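Local coordinates for fumarase E (Shigella flexneri 2a str. 2457T, PDB 3C8G), which probably catalyses the hydration of fumarate to malate, working as an all-helical homodimer of the MtlR/FumE family, at residues V122-R127 / T160-T165; S31-G36 / T164-E169; G109-I114 / R150-V155; P42-D47 / R75-L80. All blocks are in the same frame, centred on the assembly; numbering follows the deposited sequence.

Contact 1 (V122-R127 / T160-T165); sequences VNSITR and TLAVTT
With chi1 near 74°, Ser124 carries OG between its own backbone N and carbonyl carbon, a rotation that sets the hydroxyl against Ala162; in Val122 a chi1 of 177° turns CG1 to the far side from the backbone N, where it meets the same alanine. The contact packs the short helix 123-126, with Val122 in the N-cap position, against the long helix 148-169 of this all-helical fold. Small residues suit the place, because the two backbones come close: the CA atoms of Ser124 and Ala162 are 5.5 Å apart.

The methyl of Ala162 is the shared target. Val122 CG1 packs on Ala162 CB at 3.9 Å, and Ile125 reaches the same CB with its CG1 at 3.9 Å, so two branched apolar chains pack on one methyl. Ser124 OG lies 3.2 Å from Ala162 CB, a packing contact, since a methyl can neither donate a hydrogen bond nor accept one.

The helix start is well provided for. Val122 O accepts from both Ile125 N and Thr126 N, while the N-H groups of Asn123 and Ser124 hydrogen-bond to the carboxylate of Asp90 on helix 87-104. A negative charge at a helix N-terminus would probably be favourable. Phe94 of the same helix also touches Ala162, placing the contact beside the core. At the more open border, Leu161 reaches forward with one branch and brings CD1 to 4.0 Å from Ser124 O.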
loop_
_atom_site.group_PDB
_atom_site.type_symbol
_atom_site.label_atom_id
_atom_site.label_comp_id
_atom_site.label_asym_id
_atom_site.label_seq_id
_atom_site.Cartn_x
_atom_site.Cartn_y
_atom_site.Cartn_z
ATOM N N VAL A 122 6.739 -26.036 -2.816
ATOM C CA VAL A 122 5.476 -25.431 -3.211
ATOM C C VAL A 122 4.364 -26.234 -2.590
ATOM O O VAL A 122 4.141 -27.386 -2.976
ATOM C CB VAL A 122 5.308 -25.425 -4.733
ATOM C CG1 VAL A 122 3.964 -24.866 -5.114
ATOM C CG2 VAL A 122 6.413 -24.607 -5.384
ATOM N N ASN A 123 3.665 -25.645 -1.629
ATOM C CA ASN A 123 2.625 -26.378 -0.880
ATOM C C ASN A 123 1.500 -26.944 -1.715
ATOM O O ASN A 123 0.904 -27.976 -1.354
ATOM C CB ASN A 123 1.998 -25.502 0.187
ATOM C CG ASN A 123 2.915 -25.249 1.336
ATOM O OD1 ASN A 123 3.330 -24.119 1.554
ATOM N ND2 ASN A 123 3.230 -26.297 2.098
ATOM N N SER A 124 1.172 -26.285 -2.813
ATOM C CA SER A 124 0.055 -26.774 -3.585
ATOM C C SER A 124 0.468 -27.994 -4.426
ATOM O O SER A 124 -0.385 -28.768 -4.890
ATOM C CB SER A 124 -0.499 -25.690 -4.467
ATOM O OG SER A 124 0.409 -25.518 -5.519
ATOM N N ILE A 125 1.771 -28.164 -4.623
ATOM C CA ILE A 125 2.239 -29.328 -5.308
ATOM C C ILE A 125 2.383 -30.422 -4.261
ATOM O O ILE A 125 1.753 -31.470 -4.361
ATOM C CB ILE A 125 3.532 -29.093 -6.099
ATOM C CG1 ILE A 125 3.252 -28.141 -7.263
ATOM C CG2 ILE A 125 4.080 -30.416 -6.589
ATOM C CD1 ILE A 125 4.508 -27.623 -7.983
ATOM N N THR A 126 3.166 -30.168 -3.229
ATOM C CA THR A 126 3.512 -31.270 -2.361
ATOM C C THR A 126 2.295 -31.728 -1.590
ATOM O O THR A 126 2.253 -32.855 -1.183
ATOM C CB THR A 126 4.658 -30.944 -1.393
ATOM O OG1 THR A 126 4.210 -29.947 -0.471
ATOM C CG2 THR A 126 5.896 -30.422 -2.140
ATOM N N ARG A 127 1.284 -30.889 -1.392
ATOM C CA ARG A 127 0.112 -31.379 -0.637
ATOM C C ARG A 127 -0.898 -32.223 -1.421
ATOM O O ARG A 127 -1.707 -32.917 -0.810
ATOM C CB ARG A 127 -0.530 -30.264 0.214
ATOM C CG ARG A 127 0.346 -29.999 1.484
ATOM C CD ARG A 127 0.440 -28.549 1.976
ATOM N NE ARG A 127 -0.869 -27.958 2.239
ATOM C CZ ARG A 127 -1.098 -26.979 3.116
ATOM N NH1 ARG A 127 -2.336 -26.517 3.274
ATOM N NH2 ARG A 127 -0.100 -26.477 3.844
ATOM N N THR A 160 1.994 -25.939 -13.439
ATOM C CA THR A 160 0.809 -25.319 -14.008
ATOM C C THR A 160 -0.292 -25.533 -13.000
ATOM O O THR A 160 -1.133 -24.654 -12.772
ATOM C CB THR A 160 0.476 -25.922 -15.388
ATOM O OG1 THR A 160 1.613 -25.747 -16.224
ATOM C CG2 THR A 160 -0.689 -25.239 -16.044
ATOM N N LEU A 161 -0.254 -26.671 -12.330
ATOM C CA LEU A 161 -1.285 -26.926 -11.375
ATOM C C LEU A 161 -1.125 -25.944 -10.201
ATOM O O LEU A 161 -2.109 -25.351 -9.773
ATOM C CB LEU A 161 -1.294 -28.389 -10.971
ATOM C CG LEU A 161 -2.372 -28.986 -10.019
ATOM C CD1 LEU A 161 -2.032 -28.580 -8.555
ATOM C CD2 LEU A 161 -3.892 -28.753 -10.407
ATOM N N ALA A 162 0.094 -25.720 -9.722
ATOM C CA ALA A 162 0.305 -24.768 -8.655
ATOM C C ALA A 162 -0.238 -23.382 -8.987
ATOM O O ALA A 162 -0.780 -22.722 -8.107
ATOM C CB ALA A 162 1.772 -24.654 -8.319
ATOM N N VAL A 163 -0.088 -22.916 -10.231
ATOM C CA VAL A 163 -0.525 -21.536 -10.507
ATOM C C VAL A 163 -2.029 -21.513 -10.670
ATOM O O VAL A 163 -2.716 -20.654 -10.135
ATOM C CB VAL A 163 0.287 -20.727 -11.637
ATOM C CG1 VAL A 163 1.688 -21.249 -11.849
ATOM C CG2 VAL A 163 -0.426 -20.653 -12.911
ATOM N N THR A 164 -2.541 -22.505 -11.363
ATOM C CA THR A 164 -3.975 -22.712 -11.437
ATOM C C THR A 164 -4.642 -22.753 -10.063
ATOM O O THR A 164 -5.596 -21.991 -9.831
ATOM C CB THR A 164 -4.263 -23.926 -12.289
ATOM O OG1 THR A 164 -4.455 -23.457 -13.627
ATOM C CG2 THR A 164 -5.472 -24.721 -11.838
ATOM N N THR A 165 -4.139 -23.586 -9.147
ATOM C CA THR A 165 -4.790 -23.671 -7.855
ATOM C C THR A 165 -4.572 -22.397 -7.047
ATOM O O THR A 165 -5.469 -21.951 -6.334
ATOM C CB THR A 165 -4.582 -25.027 -7.049
ATOM O OG1 THR A 165 -4.252 -24.760 -5.673
ATOM C CG2 THR A 165 -3.540 -25.894 -7.631
#

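Contact 2 (S31-G36 / T164-E169); sequences SILLQG and TTTLKE
Ile32, Leu33 and Gly36 face Thr166 and Leu167 across two helical segments that run almost parallel, their N-to-C directions differing by 8° and their axes approaching to 10.1 Å. This is a side-by-side helix pair in the interior of an all-helical fold, joining helix 29-40 to helix 148-169. The backbones are nearest at Gly36 and Leu167, whose CA atoms are 6.1 Å apart. Glycine suits this point because a CB here would be directed at Leu167 and run into its CD1; without one, that methyl settles 4.3 Å from Gly36 CA.

Leu167 makes most of the contact. Both its methyls reach Ile32 CG2, CD2 being the closer at 3.5 Å as the two side chains cross at about a right angle, and CD1 also touches Leu33 CD2 at 4.0 Å. Branched aliphatic chains suit this buried strip, which relies on shape and carries no hydrogen bond between the segments. Val12 of helix 9-18 touches both Ile32 and Leu167, and Phe94 of helix 87-104 touches Leu33, so neighbouring helices flank the pair.

Thr166 has a polar and an apolar role. Its chi1 of -66° places OG1 beside its own backbone N, from where the hydroxyl hydrogen-bonds to Ala162 O one turn earlier in the helix, which satisfies a polar atom in a buried setting. The same rotation sets the methyl opposite the backbone N, on the side facing Leu33, and Thr166 CG2 rests 3.7 Å from Leu33 CD2.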
loop_
_atom_site.group_PDB
_atom_site.type_symbol
_atom_site.label_atom_id
_atom_site.label_comp_id
_atom_site.label_asym_id
_atom_site.label_seq_id
_atom_site.Cartn_x
_atom_site.Cartn_y
_atom_site.Cartn_z
ATOM N N SER A 31 3.855 -13.019 -14.361
ATOM C CA SER A 31 2.801 -12.203 -14.935
ATOM C C SER A 31 1.355 -12.718 -14.705
ATOM O O SER A 31 0.446 -11.940 -14.493
ATOM C CB SER A 31 3.058 -12.018 -16.420
ATOM O OG SER A 31 1.971 -11.343 -16.999
ATOM N N ILE A 32 1.119 -14.014 -14.761
ATOM C CA ILE A 32 -0.236 -14.448 -14.538
ATOM C C ILE A 32 -0.586 -14.235 -13.072
ATOM O O ILE A 32 -1.668 -13.722 -12.779
ATOM C CB ILE A 32 -0.480 -15.865 -15.005
ATOM C CG1 ILE A 32 -0.699 -15.855 -16.519
ATOM C CG2 ILE A 32 -1.713 -16.457 -14.297
ATOM C CD1 ILE A 32 -0.245 -17.156 -17.249
ATOM N N LEU A 33 0.332 -14.572 -12.170
ATOM C CA LEU A 33 0.066 -14.418 -10.752
ATOM C C LEU A 33 -0.141 -12.948 -10.390
ATOM O O LEU A 33 -1.074 -12.593 -9.646
ATOM C CB LEU A 33 1.199 -14.998 -9.909
ATOM C CG LEU A 33 1.415 -16.496 -10.067
ATOM C CD1 LEU A 33 2.660 -16.940 -9.315
ATOM C CD2 LEU A 33 0.179 -17.246 -9.577
ATOM N N LEU A 34 0.729 -12.097 -10.940
ATOM C CA LEU A 34 0.647 -10.682 -10.700
ATOM C C LEU A 34 -0.785 -10.277 -10.969
ATOM O O LEU A 34 -1.458 -9.679 -10.118
ATOM C CB LEU A 34 1.590 -9.893 -11.620
ATOM C CG LEU A 34 2.146 -8.584 -11.009
ATOM C CD1 LEU A 34 2.555 -7.484 -12.043
ATOM C CD2 LEU A 34 1.217 -8.000 -9.969
ATOM N N GLN A 35 -1.258 -10.617 -12.158
ATOM C CA GLN A 35 -2.533 -10.122 -12.568
ATOM C C GLN A 35 -3.598 -10.738 -11.719
ATOM O O GLN A 35 -4.609 -10.083 -11.418
ATOM C CB GLN A 35 -2.772 -10.340 -14.046
ATOM C CG GLN A 35 -1.800 -9.503 -14.922
ATOM C CD GLN A 35 -1.508 -8.034 -14.401
ATOM O OE1 GLN A 35 -2.419 -7.268 -14.034
ATOM N NE2 GLN A 35 -0.228 -7.666 -14.399
ATOM N N GLY A 36 -3.357 -11.969 -11.279
ATOM C CA GLY A 36 -4.318 -12.644 -10.401
ATOM C C GLY A 36 -4.483 -11.861 -9.118
ATOM O O GLY A 36 -5.582 -11.639 -8.669
ATOM N N THR A 164 -2.541 -22.505 -11.363
ATOM C CA THR A 164 -3.975 -22.712 -11.437
ATOM C C THR A 164 -4.642 -22.753 -10.063
ATOM O O THR A 164 -5.596 -21.991 -9.831
ATOM C CB THR A 164 -4.263 -23.926 -12.289
ATOM O OG1 THR A 164 -4.455 -23.457 -13.627
ATOM C CG2 THR A 164 -5.472 -24.721 -11.838
ATOM N N THR A 165 -4.139 -23.586 -9.147
ATOM C CA THR A 165 -4.790 -23.671 -7.855
ATOM C C THR A 165 -4.572 -22.397 -7.047
ATOM O O THR A 165 -5.469 -21.951 -6.334
ATOM C CB THR A 165 -4.582 -25.027 -7.049
ATOM O OG1 THR A 165 -4.252 -24.760 -5.673
ATOM C CG2 THR A 165 -3.540 -25.894 -7.631
ATOM N N THR A 166 -3.403 -21.787 -7.222
ATOM C CA THR A 166 -3.127 -20.468 -6.681
ATOM C C THR A 166 -4.138 -19.448 -7.176
ATOM O O THR A 166 -4.708 -18.730 -6.369
ATOM C CB THR A 166 -1.716 -19.999 -7.025
ATOM O OG1 THR A 166 -0.784 -20.848 -6.365
ATOM C CG2 THR A 166 -1.477 -18.547 -6.557
ATOM N N LEU A 167 -4.375 -19.395 -8.482
ATOM C CA LEU A 167 -5.390 -18.513 -9.040
ATOM C C LEU A 167 -6.805 -18.749 -8.471
ATOM O O LEU A 167 -7.589 -17.825 -8.321
ATOM C CB LEU A 167 -5.392 -18.663 -10.552
ATOM C CG LEU A 167 -4.683 -17.648 -11.463
ATOM C CD1 LEU A 167 -3.567 -16.828 -10.787
ATOM C CD2 LEU A 167 -4.196 -18.323 -12.717
ATOM N N LYS A 168 -7.128 -19.990 -8.133
ATOM C CA LYS A 168 -8.499 -20.331 -7.736
ATOM C C LYS A 168 -8.765 -19.799 -6.343
ATOM O O LYS A 168 -9.868 -19.365 -6.029
ATOM C CB LYS A 168 -8.709 -21.831 -7.786
ATOM C CG LYS A 168 -10.166 -22.284 -7.705
ATOM C CD LYS A 168 -10.881 -22.252 -9.060
ATOM C CE LYS A 168 -12.229 -23.005 -9.002
ATOM N NZ LYS A 168 -13.272 -22.273 -8.169
ATOM N N GLU A 169 -7.715 -19.818 -5.532
ATOM C CA GLU A 169 -7.774 -19.343 -4.176
ATOM C C GLU A 169 -7.971 -17.814 -4.096
ATOM O O GLU A 169 -8.427 -17.331 -3.076
ATOM C CB GLU A 169 -6.532 -19.773 -3.378
ATOM C CG GLU A 169 -6.276 -21.267 -3.265
ATOM C CD GLU A 169 -7.416 -22.069 -2.614
ATOM O OE1 GLU A 169 -7.995 -21.591 -1.618
ATOM O OE2 GLU A 169 -7.706 -23.212 -3.082
#

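Contact 3 (G109-I114 / R150-V155); sequences GFADDI and RFSGMV
Phe151 presents the edge of its ring to Ala111, whose CB lies in the ring plane 3.9 Å from Phe151 CD1. Val155, one turn on in the same helix, covers one face of this ring: its CG2 sits 3.5 Å above the plane, offset toward the rim. The ring of Phe110 is met at its edge by Ser152 OG, which lies near the ring plane and approaches Phe110 CB to 3.3 Å.

Phe110 is a large apolar anchor. With CG opposite the carbonyl carbon (chi1 -65°), the ring lies where Lys156 and Leu159 of helix 148-169 also touch it. Its CB meets Val155 CG1 at 3.9 Å, and the same methyl lies against Phe110 O, as packing. Ala111 is small enough to lie between Phe151 and Ser152. No hydrogen bond joins the segments.

A side-chain bond helps hold the turn. Gly109 N donates to Asp112 OD2 at 2.7 Å with an angle of 155°, meeting the carboxylate oxygen from above its plane. This bond draws the two ends of the loop together, though Asp112, in the N-cap position of helix 113-120, makes no capping bond with its side chain. The arrangement is that of a type I beta turn, Gly109 to Asp112, whose two central residues dock on the side of a long helix just before a new helix begins.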
loop_
_atom_site.group_PDB
_atom_site.type_symbol
_atom_site.label_atom_id
_atom_site.label_comp_id
_atom_site.label_asym_id
_atom_site.label_seq_id
_atom_site.Cartn_x
_atom_site.Cartn_y
_atom_site.Cartn_z
ATOM N N GLY A 109 16.477 -25.733 -16.224
ATOM C CA GLY A 109 15.255 -26.219 -16.893
ATOM C C GLY A 109 14.265 -26.912 -15.967
ATOM O O GLY A 109 14.467 -26.946 -14.757
ATOM N N PHE A 110 13.205 -27.492 -16.527
ATOM C CA PHE A 110 12.183 -28.164 -15.707
ATOM C C PHE A 110 12.724 -29.284 -14.856
ATOM O O PHE A 110 12.254 -29.502 -13.744
ATOM C CB PHE A 110 11.029 -28.688 -16.563
ATOM C CG PHE A 110 10.240 -27.601 -17.232
ATOM C CD1 PHE A 110 10.224 -27.494 -18.632
ATOM C CD2 PHE A 110 9.543 -26.650 -16.462
ATOM C CE1 PHE A 110 9.512 -26.483 -19.250
ATOM C CE2 PHE A 110 8.817 -25.648 -17.063
ATOM C CZ PHE A 110 8.796 -25.557 -18.459
ATOM N N ALA A 111 13.741 -29.955 -15.370
ATOM C CA ALA A 111 14.244 -31.212 -14.834
ATOM C C ALA A 111 15.483 -31.049 -13.938
ATOM O O ALA A 111 16.099 -32.021 -13.562
ATOM C CB ALA A 111 14.549 -32.151 -16.000
ATOM N N ASP A 112 15.849 -29.826 -13.580
ATOM C CA ASP A 112 17.060 -29.614 -12.774
ATOM C C ASP A 112 16.916 -29.785 -11.256
ATOM O O ASP A 112 15.811 -29.681 -10.690
ATOM C CB ASP A 112 17.698 -28.254 -13.105
ATOM C CG ASP A 112 18.392 -28.252 -14.470
ATOM O OD1 ASP A 112 18.874 -29.327 -14.909
ATOM O OD2 ASP A 112 18.456 -27.177 -15.107
ATOM N N ASP A 113 18.058 -30.042 -10.610
ATOM C CA ASP A 113 18.164 -30.080 -9.158
ATOM C C ASP A 113 17.513 -28.871 -8.538
ATOM O O ASP A 113 16.714 -29.003 -7.599
ATOM C CB ASP A 113 19.631 -30.111 -8.714
ATOM C CG ASP A 113 20.226 -31.499 -8.761
ATOM O OD1 ASP A 113 21.465 -31.641 -8.543
ATOM O OD2 ASP A 113 19.450 -32.452 -9.021
ATOM N N ILE A 114 17.874 -27.692 -9.038
ATOM C CA ILE A 114 17.450 -26.451 -8.378
ATOM C C ILE A 114 15.929 -26.330 -8.485
ATOM O O ILE A 114 15.295 -25.769 -7.616
ATOM C CB ILE A 114 18.199 -25.170 -8.942
ATOM C CG1 ILE A 114 17.945 -23.935 -8.104
ATOM C CG2 ILE A 114 17.768 -24.821 -10.345
ATOM C CD1 ILE A 114 18.833 -22.742 -8.524
ATOM N N ARG A 150 9.611 -36.789 -20.567
ATOM C CA ARG A 150 8.399 -37.124 -19.842
ATOM C C ARG A 150 8.399 -36.462 -18.468
ATOM O O ARG A 150 7.403 -35.849 -18.079
ATOM C CB ARG A 150 8.214 -38.644 -19.709
ATOM C CG ARG A 150 6.841 -39.052 -19.131
ATOM C CD ARG A 150 6.683 -40.569 -18.979
ATOM N NE ARG A 150 7.343 -41.321 -20.052
ATOM C CZ ARG A 150 6.958 -41.324 -21.333
ATOM N NH1 ARG A 150 5.900 -40.602 -21.730
ATOM N NH2 ARG A 150 7.638 -42.052 -22.218
ATOM N N PHE A 151 9.519 -36.580 -17.750
ATOM C CA PHE A 151 9.642 -36.038 -16.404
ATOM C C PHE A 151 9.510 -34.519 -16.466
ATOM O O PHE A 151 8.907 -33.899 -15.605
ATOM C CB PHE A 151 10.974 -36.429 -15.755
ATOM C CG PHE A 151 11.208 -35.761 -14.422
ATOM C CD1 PHE A 151 12.145 -34.725 -14.295
ATOM C CD2 PHE A 151 10.454 -36.123 -13.296
ATOM C CE1 PHE A 151 12.354 -34.083 -13.050
ATOM C CE2 PHE A 151 10.647 -35.485 -12.053
ATOM C CZ PHE A 151 11.602 -34.480 -11.930
ATOM N N SER A 152 10.073 -33.951 -17.518
ATOM C CA SER A 152 10.045 -32.538 -17.753
ATOM C C SER A 152 8.612 -32.070 -17.944
ATOM O O SER A 152 8.193 -31.091 -17.320
ATOM C CB SER A 152 10.852 -32.235 -18.997
ATOM O OG SER A 152 11.675 -31.131 -18.757
ATOM N N GLY A 153 7.877 -32.781 -18.799
ATOM C CA GLY A 153 6.484 -32.479 -19.062
ATOM C C GLY A 153 5.651 -32.573 -17.803
ATOM O O GLY A 153 4.701 -31.810 -17.621
HETATM N N MSE A 154 6.008 -33.504 -16.923
HETATM C CA MSE A 154 5.228 -33.711 -15.713
HETATM C C MSE A 154 5.518 -32.613 -14.705
HETATM O O MSE A 154 4.611 -32.167 -13.978
HETATM C CB MSE A 154 5.487 -35.073 -15.090
HETATM C CG MSE A 154 4.342 -35.503 -14.168
HETATM SE SE MSE A 154 2.779 -36.299 -15.081
HETATM C CE MSE A 154 2.681 -35.239 -16.789
ATOM N N VAL A 155 6.780 -32.180 -14.676
ATOM C CA VAL A 155 7.166 -31.058 -13.869
ATOM C C VAL A 155 6.353 -29.828 -14.325
ATOM O O VAL A 155 5.722 -29.170 -13.508
ATOM C CB VAL A 155 8.705 -30.812 -13.910
ATOM C CG1 VAL A 155 9.049 -29.474 -13.275
ATOM C CG2 VAL A 155 9.448 -31.903 -13.184
#

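Contact 4 (P42-D47 / R75-L80); sequences PSLFVD and RLIYAL
Aliphatic packing dominates, and Leu44 carries most of it against Leu76 and Ile77 of helix 70-79 and Leu80 just after it. Leu44 CD2 lies 3.7 Å from Leu76 CD1 and 3.9 Å from Ile77 CG1, while Leu44 CG meets Leu80 CD1 at 3.6 Å. Three branched chains thus meet one leucine.

The aromatic contribution is smaller. Phe45 reaches across with the far end of its ring, CZ standing 4.1 Å from Leu76 CD1 as the two side chains cross at about a right angle. Its neighbour Leu44 supports it, with CB 3.9 Å above the centre of one ring face.

No hydrogen bond links the two segments; within the loop, Phe45 N bonds to Pro42 O at 3.2 Å and closes the bend that presents both Leu44 and Phe45. The second subunit completes the layer, since its Phe45 packs on Leu76 and its Leu44 on Leu80, and Val46 and Ala79 make backbone hydrogen bonds to it. A loop docked on the end of helix 70-79 thus forms part of the homodimer interface, where apolar packing is joined by backbone hydrogen bonds.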
loop_
_atom_site.group_PDB
_atom_site.type_symbol
_atom_site.label_atom_id
_atom_site.label_comp_id
_atom_site.label_asym_id
_atom_site.label_seq_id
_atom_site.Cartn_x
_atom_site.Cartn_y
_atom_site.Cartn_z
ATOM N N PRO A 42 -9.158 -5.182 -5.269
ATOM C CA PRO A 42 -10.409 -4.472 -4.877
ATOM C C PRO A 42 -11.255 -5.134 -3.749
ATOM O O PRO A 42 -12.003 -4.432 -3.088
ATOM C CB PRO A 42 -11.226 -4.427 -6.170
ATOM C CG PRO A 42 -10.245 -4.663 -7.277
ATOM C CD PRO A 42 -9.107 -5.495 -6.712
ATOM N N SER A 43 -11.154 -6.437 -3.493
ATOM C CA SER A 43 -11.944 -7.018 -2.411
ATOM C C SER A 43 -11.406 -6.650 -1.030
ATOM O O SER A 43 -12.096 -6.789 -0.018
ATOM C CB SER A 43 -12.126 -8.536 -2.577
ATOM O OG SER A 43 -10.895 -9.246 -2.592
ATOM N N LEU A 44 -10.189 -6.144 -0.973
ATOM C CA LEU A 44 -9.672 -5.566 0.264
ATOM C C LEU A 44 -10.374 -4.294 0.742
ATOM O O LEU A 44 -10.257 -3.910 1.893
ATOM C CB LEU A 44 -8.198 -5.191 0.056
ATOM C CG LEU A 44 -7.075 -6.189 0.376
ATOM C CD1 LEU A 44 -7.533 -7.612 0.577
ATOM C CD2 LEU A 44 -5.921 -6.043 -0.658
ATOM N N PHE A 45 -11.059 -3.613 -0.152
ATOM C CA PHE A 45 -11.429 -2.228 0.111
ATOM C C PHE A 45 -12.932 -1.994 0.099
ATOM O O PHE A 45 -13.695 -2.871 -0.258
ATOM C CB PHE A 45 -10.738 -1.249 -0.880
ATOM C CG PHE A 45 -9.259 -1.365 -0.907
ATOM C CD1 PHE A 45 -8.508 -1.123 0.240
ATOM C CD2 PHE A 45 -8.592 -1.730 -2.087
ATOM C CE1 PHE A 45 -7.118 -1.251 0.227
ATOM C CE2 PHE A 45 -7.187 -1.838 -2.119
ATOM C CZ PHE A 45 -6.458 -1.608 -0.966
ATOM N N VAL A 46 -13.333 -0.789 0.523
ATOM C CA VAL A 46 -14.670 -0.300 0.315
ATOM C C VAL A 46 -15.129 -0.418 -1.140
ATOM O O VAL A 46 -14.369 -0.244 -2.094
ATOM C CB VAL A 46 -14.831 1.111 0.804
ATOM C CG1 VAL A 46 -16.107 1.695 0.260
ATOM C CG2 VAL A 46 -14.858 1.110 2.319
ATOM N N ASP A 47 -16.421 -0.674 -1.251
ATOM C CA ASP A 47 -17.054 -1.245 -2.381
ATOM C C ASP A 47 -18.162 -0.323 -2.831
ATOM O O ASP A 47 -18.333 -0.062 -4.015
ATOM C CB ASP A 47 -17.724 -2.506 -1.856
ATOM C CG ASP A 47 -17.830 -3.540 -2.872
ATOM O OD1 ASP A 47 -17.366 -3.246 -3.988
ATOM O OD2 ASP A 47 -18.360 -4.640 -2.573
ATOM N N ARG A 75 2.198 -8.758 0.486
ATOM C CA ARG A 75 2.399 -8.304 1.858
ATOM C C ARG A 75 1.162 -7.596 2.445
ATOM O O ARG A 75 0.826 -7.854 3.590
ATOM C CB ARG A 75 3.680 -7.467 1.999
ATOM C CG ARG A 75 4.902 -8.335 1.806
ATOM C CD ARG A 75 6.160 -7.678 2.269
ATOM N NE ARG A 75 6.822 -6.811 1.309
ATOM C CZ ARG A 75 7.956 -7.098 0.658
ATOM N NH1 ARG A 75 8.558 -8.279 0.813
ATOM N NH2 ARG A 75 8.475 -6.191 -0.173
ATOM N N LEU A 76 0.494 -6.755 1.649
ATOM C CA LEU A 76 -0.728 -6.082 2.062
ATOM C C LEU A 76 -1.829 -7.134 2.354
ATOM O O LEU A 76 -2.427 -7.134 3.442
ATOM C CB LEU A 76 -1.160 -5.073 0.996
ATOM C CG LEU A 76 -1.937 -3.734 1.183
ATOM C CD1 LEU A 76 -3.256 -3.699 0.451
ATOM C CD2 LEU A 76 -2.100 -3.209 2.618
ATOM N N ILE A 77 -2.077 -8.058 1.424
ATOM C CA ILE A 77 -3.174 -9.018 1.612
ATOM C C ILE A 77 -2.900 -9.841 2.868
ATOM O O ILE A 77 -3.794 -10.107 3.690
ATOM C CB ILE A 77 -3.342 -9.952 0.425
ATOM C CG1 ILE A 77 -3.675 -9.172 -0.855
ATOM C CG2 ILE A 77 -4.403 -11.065 0.746
ATOM C CD1 ILE A 77 -3.671 -10.048 -2.154
ATOM N N TYR A 78 -1.651 -10.252 3.010
ATOM C CA TYR A 78 -1.241 -11.028 4.152
ATOM C C TYR A 78 -1.404 -10.208 5.433
ATOM O O TYR A 78 -1.964 -10.686 6.406
ATOM C CB TYR A 78 0.209 -11.468 3.958
ATOM C CG TYR A 78 0.614 -12.651 4.783
ATOM C CD1 TYR A 78 -0.282 -13.663 5.062
ATOM C CD2 TYR A 78 1.908 -12.752 5.277
ATOM C CE1 TYR A 78 0.087 -14.754 5.836
ATOM C CE2 TYR A 78 2.300 -13.836 6.050
ATOM C CZ TYR A 78 1.389 -14.833 6.327
ATOM O OH TYR A 78 1.782 -15.915 7.088
ATOM N N ALA A 79 -0.940 -8.964 5.406
ATOM C CA ALA A 79 -1.003 -8.080 6.587
ATOM C C ALA A 79 -2.437 -7.703 7.005
ATOM O O ALA A 79 -2.677 -7.292 8.151
ATOM C CB ALA A 79 -0.150 -6.831 6.378
ATOM N N LEU A 80 -3.391 -7.842 6.088
ATOM C CA LEU A 80 -4.772 -7.535 6.422
ATOM C C LEU A 80 -5.500 -8.778 6.952
ATOM O O LEU A 80 -6.676 -8.728 7.297
ATOM C CB LEU A 80 -5.521 -6.882 5.243
ATOM C CG LEU A 80 -5.073 -5.479 4.813
ATOM C CD1 LEU A 80 -5.638 -5.103 3.461
ATOM C CD2 LEU A 80 -5.408 -4.403 5.833
#

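How the contacts relate
Contacts 1, 2 and 3 all use helix 148-169, at different points along its length; contacts 1 and 2 touch through Val163 and Leu33 and share Thr164 and Thr165. Contact 2 lies deepest, its centre about 5 Å from the chain centre, and is almost wholly aliphatic. Contact 1, its centre about 9 Å out, is only partly buried and brings a serine hydroxyl into the packing. Contacts 3 and 4, centred about 17 and 18 Å out on opposite sides, are still buried. Each docks a loop on a helix, yet contact 3 is built round two phenylalanine rings with small and aliphatic partners, whereas contact 4 continues its leucine-rich surface into the second subunit.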